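Long-range contact in probable L,D-transpeptidase 3 (Mycobacterium tuberculosis, PDB 6D4K), which is a probable peptidoglycan L,D-transpeptidase that makes no 3->3 cross-links from tetrapeptide stems and may instead anchor proteins to the cell wall: residues Val46-Ala51 with Asn83-Trp88. Residues are numbered along the deposited sequence; the frame is centred on the assembly and turned at random. Where two conformers were deposited one is given.
Sequences VVTFSA and NDVVQW
V86 places CG1 between its backbone N and carbonyl carbon (chi1 69°), and F49 swings its ring anti to its own carbonyl carbon (chi1 -66°); CE2 of F49 thereby comes 3.7 Å from CG1 of V86, obliquely to the ring. V47 shares this buried face, its CB 4.0 Å from CG1 of V86 and its CG1 set over one face of the phenyl near the rim, while D84 O lies at the ring edge. V66, from a loop, also packs on F49, and F78 and W80 touch V86 from strand 76-80.

The backbones run antiparallel at 162°. V47 and V86 form a hydrogen-bonded pair: V47 N reaches V86 O at 2.8 Å, and V86 N returns a bond to V47 O in the carbonyl plane. These two strands are the central pair of the four-stranded antiparallel sheet in the bacterial Ig-like domain, with 28-32 flanking 45-49 and 76-80 flanking 85-90. Past V85, F49 N still binds D84 O at 2.7 Å, nearly straight at its hydrogen.

On the partly exposed face, V46 and V85 cross, CG1 to CG1 at 3.6 Å, and the side chains of T48 and V85 run side by side. Q87 lays CB against V46 CG2 (4.1 Å), but its NE2 is hydrogen-bonded to E79 OE1. At the strand end, a water lies between D84 OD1 (2.6 Å) and F49 O and bridges the two segments.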
loop_
_atom_site.group_PDB
_atom_site.type_symbol
_atom_site.label_atom_id
_atom_site.label_comp_id
_atom_site.label_asym_id
_atom_site.label_seq_id
_atom_site.Cartn_x
_atom_site.Cartn_y
_atom_site.Cartn_z
ATOM N N VAL A 46 1.131 2.364 14.726
ATOM C CA VAL A 46 0.118 3.417 14.754
ATOM C C VAL A 46 -0.366 3.581 16.191
ATOM O O VAL A 46 -0.902 2.637 16.786
ATOM C CB VAL A 46 -1.048 3.119 13.798
ATOM C CG1 VAL A 46 -2.000 4.323 13.717
ATOM C CG2 VAL A 46 -0.518 2.745 12.417
ATOM N N VAL A 47 -0.181 4.775 16.740
ATOM C CA VAL A 47 -0.451 5.055 18.139
ATOM C C VAL A 47 -1.669 5.977 18.204
ATOM O O VAL A 47 -1.649 7.082 17.654
ATOM C CB VAL A 47 0.765 5.703 18.824
ATOM C CG1 VAL A 47 0.438 5.955 20.292
ATOM C CG2 VAL A 47 2.036 4.827 18.662
ATOM N N THR A 48 -2.733 5.520 18.863
ATOM C CA THR A 48 -3.964 6.294 19.010
ATOM C C THR A 48 -4.048 6.794 20.443
ATOM O O THR A 48 -3.978 5.998 21.389
ATOM C CB THR A 48 -5.186 5.438 18.673
ATOM O OG1 THR A 48 -5.117 5.054 17.296
ATOM C CG2 THR A 48 -6.481 6.232 18.927
ATOM N N PHE A 49 -4.189 8.104 20.594
ATOM C CA PHE A 49 -4.248 8.734 21.904
ATOM C C PHE A 49 -5.680 8.819 22.426
ATOM O O PHE A 49 -6.639 8.894 21.657
ATOM C CB PHE A 49 -3.631 10.133 21.862
ATOM C CG PHE A 49 -2.156 10.124 21.596
ATOM C CD1 PHE A 49 -1.270 9.920 22.641
ATOM C CD2 PHE A 49 -1.665 10.314 20.319
ATOM C CE1 PHE A 49 0.108 9.921 22.424
ATOM C CE2 PHE A 49 -0.278 10.298 20.073
ATOM C CZ PHE A 49 0.600 10.113 21.134
ATOM N N SER A 50 -5.822 8.815 23.753
ATOM C CA SER A 50 -7.161 8.883 24.337
ATOM C C SER A 50 -7.825 10.226 24.071
ATOM O O SER A 50 -9.054 10.296 24.020
ATOM C CB SER A 50 -7.119 8.562 25.834
ATOM O OG SER A 50 -6.818 7.197 26.031
ATOM N N ALA A 51 -7.048 11.290 23.887
ATOM C CA ALA A 51 -7.607 12.600 23.579
ATOM C C ALA A 51 -6.727 13.325 22.567
ATOM O O ALA A 51 -5.519 13.081 22.507
ATOM C CB ALA A 51 -7.746 13.475 24.833
ATOM N N ASN A 83 -5.109 14.684 15.136
ATOM C CA ASN A 83 -4.684 15.228 16.425
ATOM C C ASN A 83 -4.485 14.145 17.464
ATOM O O ASN A 83 -3.774 14.368 18.450
ATOM C CB ASN A 83 -5.707 16.216 16.994
ATOM C CG ASN A 83 -5.986 17.363 16.068
ATOM O OD1 ASN A 83 -5.067 18.052 15.620
ATOM N ND2 ASN A 83 -7.266 17.597 15.789
ATOM N N ASP A 84 -5.093 12.976 17.270
ATOM C CA ASP A 84 -5.004 11.894 18.239
ATOM C C ASP A 84 -4.400 10.622 17.668
ATOM O O ASP A 84 -4.541 9.557 18.286
ATOM C CB ASP A 84 -6.381 11.590 18.847
ATOM C CG ASP A 84 -7.412 11.173 17.802
ATOM O OD1 ASP A 84 -8.522 10.749 18.201
ATOM O OD2 ASP A 84 -7.129 11.270 16.590
ATOM N N VAL A 85 -3.771 10.682 16.490
ATOM C CA VAL A 85 -3.157 9.501 15.890
ATOM C C VAL A 85 -1.802 9.889 15.325
ATOM O O VAL A 85 -1.717 10.734 14.427
ATOM C CB VAL A 85 -4.018 8.857 14.794
ATOM C CG1 VAL A 85 -3.256 7.678 14.169
ATOM C CG2 VAL A 85 -5.363 8.384 15.368
ATOM N N VAL A 86 -0.745 9.248 15.815
ATOM C CA VAL A 86 0.580 9.387 15.219
ATOM C C VAL A 86 1.040 8.008 14.768
ATOM O O VAL A 86 0.869 7.017 15.482
ATOM C CB VAL A 86 1.618 10.084 16.142
ATOM C CG1 VAL A 86 1.995 9.219 17.353
ATOM C CG2 VAL A 86 2.863 10.514 15.351
ATOM N N GLN A 87 1.597 7.930 13.571
ATOM C CA GLN A 87 2.150 6.670 13.111
ATOM C C GLN A 87 3.658 6.776 13.000
ATOM O O GLN A 87 4.199 7.840 12.680
ATOM C CB GLN A 87 1.551 6.205 11.785
ATOM C CG GLN A 87 2.032 6.887 10.543
ATOM C CD GLN A 87 1.467 6.230 9.318
ATOM O OE1 GLN A 87 0.723 5.254 9.422
ATOM N NE2 GLN A 87 1.783 6.770 8.151
ATOM N N TRP A 88 4.323 5.672 13.286
ATOM C CA TRP A 88 5.775 5.589 13.222
ATOM C C TRP A 88 6.088 4.698 12.031
ATOM O O TRP A 88 5.728 3.517 12.019
ATOM C CB TRP A 88 6.278 5.012 14.534
ATOM C CG TRP A 88 7.756 4.948 14.703
ATOM C CD1 TRP A 88 8.581 5.935 15.186
ATOM C CD2 TRP A 88 8.590 3.813 14.465
ATOM N NE1 TRP A 88 9.884 5.475 15.249
ATOM C CE2 TRP A 88 9.912 4.180 14.799
ATOM C CE3 TRP A 88 8.352 2.524 13.976
ATOM C CZ2 TRP A 88 10.976 3.291 14.690
ATOM C CZ3 TRP A 88 9.416 1.651 13.854
ATOM C CH2 TRP A 88 10.717 2.041 14.210
HETATM O O HOH W 1 -8.894 11.080 20.794
#